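Local structure of dimethyladenosine transferase, putative (Plasmodium falciparum, 2H1R) at residues Lys165-Val176 / Val190-Phe201. The protein probably dimethylates adenines of ribosomal RNA with S-adenosyl-L-methionine as methyl donor, this piece including its methyltransferase domain. Numbering follows the deposited sequence.
Sequences KLFCKVTKVCNV and VIVKLIPKESSF
Three successive carbonyls at the end of helix 159-167, those of Lys165, Leu166 and Phe167, are each taken by a donor from the chain that follows strand 189-196. Lys197 supplies two: its backbone N reaches Phe167 O at 2.7 Å, while its side chain stays long despite a bend at chi3 (-92°), so that NZ meets Lys165 O at 3.0 Å, nearly along the C=O axis. Ser200 OG gives its proton to Leu166 O at 2.7 Å, coming in tilted 32° from the carbonyl plane, and Leu166 CD1 lies against the same hydroxyl. Beside them the edge of Phe167 points at the face of Phe201, with Phe167 CD1 3.6 Å above the centre of that ring and the planes at 58°, an edge-to-face pair.

From Cys168 on, the two strands run antiparallel, paired through Lys169 with Ile195 and Thr171 with Lys193. A classic beta bulge interrupts the register: Val173 and Cys174 both face Ile191, whose O accepts a firm bond from Val173 N and a weak one from Cys174 N. Ile191 packs against both bulge residues, its CG2 resting on Val173 CB and its CG1 arm, extended at chi2, carrying CD1 to Cys174 SG and, tightly, to Val176 CG2 at 3.5 Å; Ile30 and Ile34 of helix 28-38 pack on it too. On the other face Val170 and Leu194 lie side by side, Val170 CG1 touching Leu194 CD2 at 3.6 Å.

In the seven-stranded sheet of class I methyltransferases, strand 168-176 is at the edge and the antiparallel strand 189-196 lies between it and strand 135-141. With Lys197 NZ and Ser200 OG on carbonyls at the helix's C-terminal end, where the dipole is negative, the lysine charge is probably stabilised, and the helix is tied to the chain leaving the sheet.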
loop_
_atom_site.group_PDB
_atom_site.type_symbol
_atom_site.label_atom_id
_atom_site.label_comp_id
_atom_site.label_asym_id
_atom_site.label_seq_id
_atom_site.Cartn_x
_atom_site.Cartn_y
_atom_site.Cartn_z
ATOM N N LYS A 165 -2.785 -2.626 -5.646
ATOM C CA LYS A 165 -3.161 -2.500 -7.029
ATOM C C LYS A 165 -4.267 -1.436 -7.202
ATOM O O LYS A 165 -4.339 -0.769 -8.246
ATOM C CB LYS A 165 -3.674 -3.839 -7.566
ATOM C CG LYS A 165 -2.580 -4.887 -7.905
ATOM C CD LYS A 165 -3.200 -6.252 -8.156
ATOM C CE LYS A 165 -3.762 -6.352 -9.584
ATOM N NZ LYS A 165 -4.661 -7.563 -9.699
ATOM N N LEU A 166 -5.125 -1.308 -6.200
ATOM C CA LEU A 166 -6.197 -0.328 -6.293
ATOM C C LEU A 166 -5.592 1.060 -6.275
ATOM O O LEU A 166 -5.957 1.896 -7.094
ATOM C CB LEU A 166 -7.214 -0.464 -5.152
ATOM C CG LEU A 166 -8.276 0.670 -5.196
ATOM C CD1 LEU A 166 -9.081 0.579 -6.441
ATOM C CD2 LEU A 166 -9.186 0.625 -4.026
ATOM N N PHE A 167 -4.669 1.292 -5.358
ATOM C CA PHE A 167 -4.157 2.629 -5.145
ATOM C C PHE A 167 -3.002 3.066 -6.055
ATOM O O PHE A 167 -2.825 4.275 -6.299
ATOM C CB PHE A 167 -3.948 2.866 -3.655
ATOM C CG PHE A 167 -5.257 2.839 -2.881
ATOM C CD1 PHE A 167 -6.147 3.923 -2.950
ATOM C CD2 PHE A 167 -5.648 1.678 -2.187
ATOM C CE1 PHE A 167 -7.379 3.889 -2.290
ATOM C CE2 PHE A 167 -6.901 1.622 -1.511
ATOM C CZ PHE A 167 -7.756 2.722 -1.552
ATOM N N CYS A 168 -2.262 2.094 -6.587
ATOM C CA CYS A 168 -1.070 2.376 -7.372
ATOM C C CYS A 168 -0.891 1.459 -8.588
ATOM O O CYS A 168 -1.584 0.454 -8.742
ATOM C CB CYS A 168 0.172 2.285 -6.472
ATOM S SG CYS A 168 0.088 3.193 -4.903
ATOM N N LYS A 169 0.022 1.845 -9.467
ATOM C CA LYS A 169 0.658 0.919 -10.388
ATOM C C LYS A 169 1.953 0.544 -9.676
ATOM O O LYS A 169 2.745 1.429 -9.279
ATOM C CB LYS A 169 0.948 1.576 -11.732
ATOM C CG LYS A 169 -0.276 2.289 -12.328
ATOM C CD LYS A 169 0.057 2.963 -13.649
ATOM C CE LYS A 169 0.679 4.353 -13.424
ATOM N NZ LYS A 169 1.575 4.729 -14.544
ATOM N N VAL A 170 2.141 -0.761 -9.505
ATOM C CA VAL A 170 3.292 -1.333 -8.825
ATOM C C VAL A 170 4.158 -2.075 -9.837
ATOM O O VAL A 170 3.664 -2.956 -10.552
ATOM C CB VAL A 170 2.864 -2.344 -7.763
ATOM C CG1 VAL A 170 4.050 -2.699 -6.828
ATOM C CG2 VAL A 170 1.703 -1.787 -6.977
ATOM N N THR A 171 5.439 -1.713 -9.897
ATOM C CA THR A 171 6.377 -2.417 -10.760
ATOM C C THR A 171 7.658 -2.774 -10.015
ATOM O O THR A 171 8.032 -2.095 -9.071
ATOM C CB THR A 171 6.737 -1.593 -12.001
ATOM O OG1 THR A 171 7.158 -0.302 -11.588
ATOM C CG2 THR A 171 5.546 -1.472 -12.978
ATOM N N LYS A 172 8.322 -3.850 -10.455
ATOM C CA LYS A 172 9.590 -4.258 -9.901
ATOM C C LYS A 172 10.706 -3.444 -10.554
ATOM O O LYS A 172 10.785 -3.344 -11.785
ATOM C CB LYS A 172 9.822 -5.739 -10.145
ATOM C CG LYS A 172 11.186 -6.224 -9.706
ATOM C CD LYS A 172 11.470 -7.596 -10.314
ATOM C CE LYS A 172 11.934 -8.528 -9.237
ATOM N NZ LYS A 172 10.835 -8.665 -8.227
ATOM N N VAL A 173 11.556 -2.860 -9.726
ATOM C CA VAL A 173 12.688 -2.084 -10.213
ATOM C C VAL A 173 13.867 -3.049 -10.393
ATOM O O VAL A 173 14.434 -3.129 -11.480
ATOM C CB VAL A 173 13.042 -0.945 -9.221
ATOM C CG1 VAL A 173 14.392 -0.245 -9.587
ATOM C CG2 VAL A 173 11.918 0.061 -9.150
ATOM N N CYS A 174 14.190 -3.810 -9.344
ATOM C CA CYS A 174 15.279 -4.789 -9.388
ATOM C C CYS A 174 15.339 -5.694 -8.153
ATOM O O CYS A 174 14.655 -5.472 -7.139
ATOM C CB CYS A 174 16.627 -4.074 -9.548
ATOM S SG CYS A 174 17.081 -3.011 -8.135
ATOM N N ASN A 175 16.167 -6.732 -8.257
ATOM C CA ASN A 175 16.508 -7.563 -7.132
ATOM C C ASN A 175 17.701 -6.976 -6.424
ATOM O O ASN A 175 18.532 -6.310 -7.039
ATOM C CB ASN A 175 16.853 -8.967 -7.605
ATOM C CG ASN A 175 15.701 -9.617 -8.293
ATOM O OD1 ASN A 175 14.676 -9.855 -7.677
ATOM N ND2 ASN A 175 15.844 -9.880 -9.581
ATOM N N VAL A 176 17.775 -7.195 -5.122
ATOM C CA VAL A 176 18.938 -6.778 -4.364
ATOM C C VAL A 176 19.416 -7.969 -3.550
ATOM O O VAL A 176 18.810 -8.301 -2.514
ATOM C CB VAL A 176 18.593 -5.601 -3.422
ATOM C CG1 VAL A 176 19.824 -5.152 -2.670
ATOM C CG2 VAL A 176 17.989 -4.438 -4.214
ATOM N N VAL A 190 14.083 -6.652 -2.678
ATOM C CA VAL A 190 13.552 -6.286 -3.973
ATOM C C VAL A 190 13.153 -4.813 -3.854
ATOM O O VAL A 190 12.624 -4.404 -2.828
ATOM C CB VAL A 190 12.291 -7.121 -4.338
ATOM C CG1 VAL A 190 11.583 -6.565 -5.610
ATOM C CG2 VAL A 190 12.659 -8.594 -4.554
ATOM N N ILE A 191 13.435 -4.049 -4.899
ATOM C CA ILE A 191 12.993 -2.663 -4.988
ATOM C C ILE A 191 11.824 -2.587 -5.933
ATOM O O ILE A 191 11.879 -3.105 -7.063
ATOM C CB ILE A 191 14.138 -1.728 -5.465
ATOM C CG1 ILE A 191 15.284 -1.834 -4.436
ATOM C CG2 ILE A 191 13.574 -0.274 -5.630
ATOM C CD1 ILE A 191 16.593 -1.303 -4.876
ATOM N N VAL A 192 10.765 -1.944 -5.459
ATOM C CA VAL A 192 9.530 -1.773 -6.236
ATOM C C VAL A 192 9.246 -0.278 -6.370
ATOM O O VAL A 192 9.751 0.531 -5.552
ATOM C CB VAL A 192 8.303 -2.493 -5.588
ATOM C CG1 VAL A 192 8.527 -4.001 -5.513
ATOM C CG2 VAL A 192 8.016 -1.978 -4.219
ATOM N N LYS A 193 8.495 0.071 -7.406
ATOM C CA LYS A 193 8.039 1.440 -7.649
ATOM C C LYS A 193 6.533 1.483 -7.622
ATOM O O LYS A 193 5.872 0.594 -8.173
ATOM C CB LYS A 193 8.545 1.913 -9.017
ATOM C CG LYS A 193 8.165 3.370 -9.389
ATOM C CD LYS A 193 8.810 3.757 -10.749
ATOM C CE LYS A 193 8.002 3.197 -11.936
ATOM N NZ LYS A 193 8.616 3.454 -13.331
ATOM N N LEU A 194 6.007 2.480 -6.920
ATOM C CA LEU A 194 4.575 2.722 -6.802
ATOM C C LEU A 194 4.279 4.087 -7.400
ATOM O O LEU A 194 4.887 5.085 -6.971
ATOM C CB LEU A 194 4.117 2.774 -5.344
ATOM C CG LEU A 194 4.451 1.686 -4.321
ATOM C CD1 LEU A 194 3.656 1.891 -3.030
ATOM C CD2 LEU A 194 4.189 0.334 -4.907
ATOM N N ILE A 195 3.353 4.112 -8.358
ATOM C CA ILE A 195 2.774 5.345 -8.866
ATOM C C ILE A 195 1.268 5.412 -8.549
ATOM O O ILE A 195 0.487 4.744 -9.205
ATOM C CB ILE A 195 2.917 5.464 -10.392
ATOM C CG1 ILE A 195 4.327 5.073 -10.893
ATOM C CG2 ILE A 195 2.453 6.850 -10.821
ATOM C CD1 ILE A 195 5.387 6.076 -10.620
ATOM N N PRO A 196 0.871 6.248 -7.572
ATOM C CA PRO A 196 -0.505 6.444 -7.117
ATOM C C PRO A 196 -1.453 6.804 -8.240
ATOM O O PRO A 196 -1.102 7.618 -9.109
ATOM C CB PRO A 196 -0.376 7.604 -6.129
ATOM C CG PRO A 196 0.992 7.477 -5.598
ATOM C CD PRO A 196 1.814 7.080 -6.797
ATOM N N LYS A 197 -2.633 6.183 -8.237
ATOM C CA LYS A 197 -3.679 6.481 -9.216
ATOM C C LYS A 197 -4.684 7.424 -8.554
ATOM O O LYS A 197 -5.421 7.017 -7.644
ATOM C CB LYS A 197 -4.396 5.195 -9.656
ATOM C CG LYS A 197 -3.476 4.177 -10.333
ATOM C CD LYS A 197 -4.270 3.063 -10.956
ATOM C CE LYS A 197 -4.440 1.914 -9.990
ATOM N NZ LYS A 197 -5.476 0.898 -10.453
ATOM N N GLU A 198 -4.765 8.663 -9.035
ATOM C CA GLU A 198 -5.595 9.674 -8.361
ATOM C C GLU A 198 -7.035 9.250 -8.049
ATOM O O GLU A 198 -7.541 9.481 -6.931
ATOM C CB GLU A 198 -5.637 10.991 -9.155
ATOM C CG GLU A 198 -6.202 12.143 -8.303
ATOM N N SER A 199 -7.701 8.675 -9.044
ATOM C CA SER A 199 -9.168 8.445 -8.957
ATOM C C SER A 199 -9.552 7.327 -7.991
ATOM O O SER A 199 -10.703 7.197 -7.578
ATOM C CB SER A 199 -9.735 8.151 -10.335
ATOM O OG SER A 199 -9.228 6.899 -10.786
ATOM N N SER A 200 -8.573 6.527 -7.617
ATOM C CA SER A 200 -8.817 5.448 -6.702
ATOM C C SER A 200 -9.031 5.975 -5.291
ATOM O O SER A 200 -9.665 5.320 -4.453
ATOM C CB SER A 200 -7.659 4.462 -6.754
ATOM O OG SER A 200 -7.856 3.593 -7.862
ATOM N N PHE A 201 -8.502 7.163 -5.033
ATOM C CA PHE A 201 -8.702 7.771 -3.749
ATOM C C PHE A 201 -10.131 8.280 -3.465
ATOM O O PHE A 201 -10.426 8.703 -2.367
ATOM C CB PHE A 201 -7.577 8.753 -3.455
ATOM C CG PHE A 201 -6.231 8.072 -3.436
ATOM C CD1 PHE A 201 -5.634 7.719 -2.238
ATOM C CD2 PHE A 201 -5.613 7.678 -4.642
ATOM C CE1 PHE A 201 -4.397 7.034 -2.235
ATOM C CE2 PHE A 201 -4.387 7.015 -4.637
ATOM C CZ PHE A 201 -3.785 6.703 -3.433
#